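Local coordinates for malonyl acyl carrier protein transacylase (Streptococcus pneumoniae, PDB 3IM8), which probably transfers the malonyl group from malonyl-CoA to holo-acyl carrier protein, supplying malonyl-ACP for fatty acid synthesis, at residues A132-P137 and R188-K193. Sequence-based numbering, arbitrary orientation.
Sequences AVLNTP and RLIPLK
Ala132 and Ile190 form the hydrogen-bonded pair that joins strand 129-134 to strand 188-191, the outermost strand, antiparallel to its neighbour, of the mixed sheet in the small, ferredoxin-like subdomain of the FabD acyltransferase fold. Ile190 N reaches Ala132 O at 2.8 Å, nearly straight and in the carbonyl plane, whereas the return bond from Ala132 N meets Ile190 O from above its plane. Further along, Leu134 N donates to Arg188 O over 2.9 Å.

Val133 and Leu189, a non-hydrogen-bonded pair, lie side by side on the face turned to helix 171-184. With CG placed beside the backbone N (chi1 -50°), Leu189 swings CD2 back to both methyls of Val133, coming to 3.9 Å from CG1. Val133 itself also packs on Leu181 of that helix and on Ile141 of helix 138-148.

On the other face Leu134 is the central side chain. Leu134 CD2 sits 3.3 Å from Ile190 CD1, tighter than usual methyl contact, and lies over one face of the Arg188 guanidinium, 4.0 Å from Arg188 NH1. Arg188 crosses Leu134 at about a right angle; the bend at chi3 (-89°) folds its head back across the leucine and alongside Asn135. There Asn135 OD1 is modelled 2.5 Å from Arg188 NH2, too short to be taken at face value. At the far end Leu192 CD2 approaches Ala132 CB, which is buried against strand 164-169.

Chemically, the backbone bonds hold the edge strand in register. Val133 is buried beneath helices, with Leu189 at the margin of that cover; opposite, the exposed guanidinium can stay near solvent while its face covers Leu134, though crystal packing may influence this pose.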
loop_
_atom_site.group_PDB
_atom_site.type_symbol
_atom_site.label_atom_id
_atom_site.label_comp_id
_atom_site.label_asym_id
_atom_site.label_seq_id
_atom_site.Cartn_x
_atom_site.Cartn_y
_atom_site.Cartn_z
ATOM N N ALA A 132 -12.124 -8.432 8.007
ATOM C CA ALA A 132 -10.876 -8.793 8.676
ATOM C C ALA A 132 -11.133 -9.984 9.593
ATOM O O ALA A 132 -11.963 -9.925 10.497
ATOM C CB ALA A 132 -10.321 -7.621 9.487
ATOM N N VAL A 133 -10.398 -11.062 9.337
ATOM C CA VAL A 133 -10.460 -12.270 10.149
ATOM C C VAL A 133 -9.287 -12.295 11.124
ATOM O O VAL A 133 -8.149 -12.565 10.741
ATOM C CB VAL A 133 -10.425 -13.540 9.282
ATOM C CG1 VAL A 133 -10.543 -14.780 10.152
ATOM C CG2 VAL A 133 -11.534 -13.501 8.241
ATOM N N LEU A 134 -9.582 -12.005 12.385
ATOM C CA LEU A 134 -8.573 -11.905 13.429
ATOM C C LEU A 134 -8.360 -13.226 14.158
ATOM O O LEU A 134 -9.297 -13.996 14.373
ATOM C CB LEU A 134 -8.950 -10.810 14.431
ATOM C CG LEU A 134 -8.668 -9.370 13.998
ATOM C CD1 LEU A 134 -9.020 -9.169 12.532
ATOM C CD2 LEU A 134 -9.428 -8.387 14.876
ATOM N N ASN A 135 -7.114 -13.510 14.511
ATOM C CA ASN A 135 -6.778 -14.705 15.288
ATOM C C ASN A 135 -7.400 -16.036 14.837
ATOM O O ASN A 135 -8.022 -16.735 15.637
ATOM C CB ASN A 135 -7.085 -14.472 16.771
ATOM C CG ASN A 135 -6.294 -13.317 17.354
ATOM O OD1 ASN A 135 -6.865 -12.361 17.878
ATOM N ND2 ASN A 135 -4.972 -13.401 17.267
ATOM N N THR A 136 -7.123 -16.424 13.592
ATOM C CA THR A 136 -7.420 -17.767 13.087
ATOM C C THR A 136 -6.297 -18.227 12.146
ATOM O O THR A 136 -5.745 -17.412 11.408
ATOM C CB THR A 136 -8.762 -17.807 12.336
ATOM O OG1 THR A 136 -8.522 -17.901 10.926
ATOM C CG2 THR A 136 -9.572 -16.552 12.625
ATOM N N PRO A 137 -5.949 -19.516 12.167
ATOM C CA PRO A 137 -4.840 -19.989 11.331
ATOM C C PRO A 137 -5.083 -19.693 9.849
ATOM O O PRO A 137 -6.222 -19.789 9.377
ATOM C CB PRO A 137 -4.860 -21.505 11.563
ATOM C CG PRO A 137 -5.451 -21.650 12.880
ATOM C CD PRO A 137 -6.534 -20.634 12.931
ATOM N N ARG A 188 -13.569 -13.479 15.940
ATOM C CA ARG A 188 -13.460 -12.070 15.650
ATOM C C ARG A 188 -13.345 -11.830 14.142
ATOM O O ARG A 188 -12.290 -12.050 13.545
ATOM C CB ARG A 188 -12.267 -11.475 16.402
ATOM C CG ARG A 188 -12.416 -11.477 17.923
ATOM C CD ARG A 188 -11.559 -10.364 18.491
ATOM N NE ARG A 188 -10.199 -10.795 18.792
ATOM C CZ ARG A 188 -9.141 -10.001 18.983
ATOM N NH1 ARG A 188 -9.210 -8.678 18.847
ATOM N NH2 ARG A 188 -7.970 -10.566 19.268
ATOM N N LEU A 189 -14.456 -11.374 13.567
ATOM C CA LEU A 189 -14.617 -11.130 12.151
ATOM C C LEU A 189 -15.113 -9.702 12.040
ATOM O O LEU A 189 -16.226 -9.372 12.506
ATOM C CB LEU A 189 -15.660 -12.105 11.577
ATOM C CG LEU A 189 -15.321 -13.545 11.995
ATOM C CD1 LEU A 189 -16.489 -14.480 11.855
ATOM C CD2 LEU A 189 -14.203 -14.038 11.151
ATOM N N ILE A 190 -14.300 -8.825 11.472
ATOM C CA ILE A 190 -14.690 -7.425 11.432
ATOM C C ILE A 190 -15.014 -6.967 10.024
ATOM O O ILE A 190 -14.089 -6.806 9.230
ATOM C CB ILE A 190 -13.584 -6.522 11.993
ATOM C CG1 ILE A 190 -13.071 -7.086 13.336
ATOM C CG2 ILE A 190 -14.106 -5.011 12.026
ATOM C CD1 ILE A 190 -11.816 -6.327 13.930
ATOM N N PRO A 191 -16.316 -6.760 9.698
ATOM C CA PRO A 191 -16.613 -6.138 8.401
ATOM C C PRO A 191 -15.924 -4.778 8.223
ATOM O O PRO A 191 -15.810 -4.004 9.171
ATOM C CB PRO A 191 -18.138 -5.974 8.414
ATOM C CG PRO A 191 -18.638 -7.051 9.344
ATOM C CD PRO A 191 -17.556 -7.058 10.444
ATOM N N LEU A 192 -15.466 -4.499 7.007
ATOM C CA LEU A 192 -14.757 -3.268 6.703
ATOM C C LEU A 192 -15.459 -2.460 5.593
ATOM O O LEU A 192 -15.892 -3.047 4.600
ATOM C CB LEU A 192 -13.317 -3.596 6.281
ATOM C CG LEU A 192 -12.406 -4.481 7.124
ATOM C CD1 LEU A 192 -11.038 -4.525 6.459
ATOM C CD2 LEU A 192 -12.274 -4.021 8.569
ATOM N N LYS A 193 -15.567 -1.133 5.750
ATOM C CA LYS A 193 -16.100 -0.260 4.688
ATOM C C LYS A 193 -15.037 0.736 4.145
ATOM O O LYS A 193 -15.163 1.974 4.327
ATOM C CB LYS A 193 -17.393 0.475 5.150
ATOM C CG LYS A 193 -18.699 -0.348 5.081
ATOM C CD LYS A 193 -19.156 -0.602 3.596
ATOM C CE LYS A 193 -20.360 -1.578 3.540
ATOM N NZ LYS A 193 -20.756 -2.064 2.137
#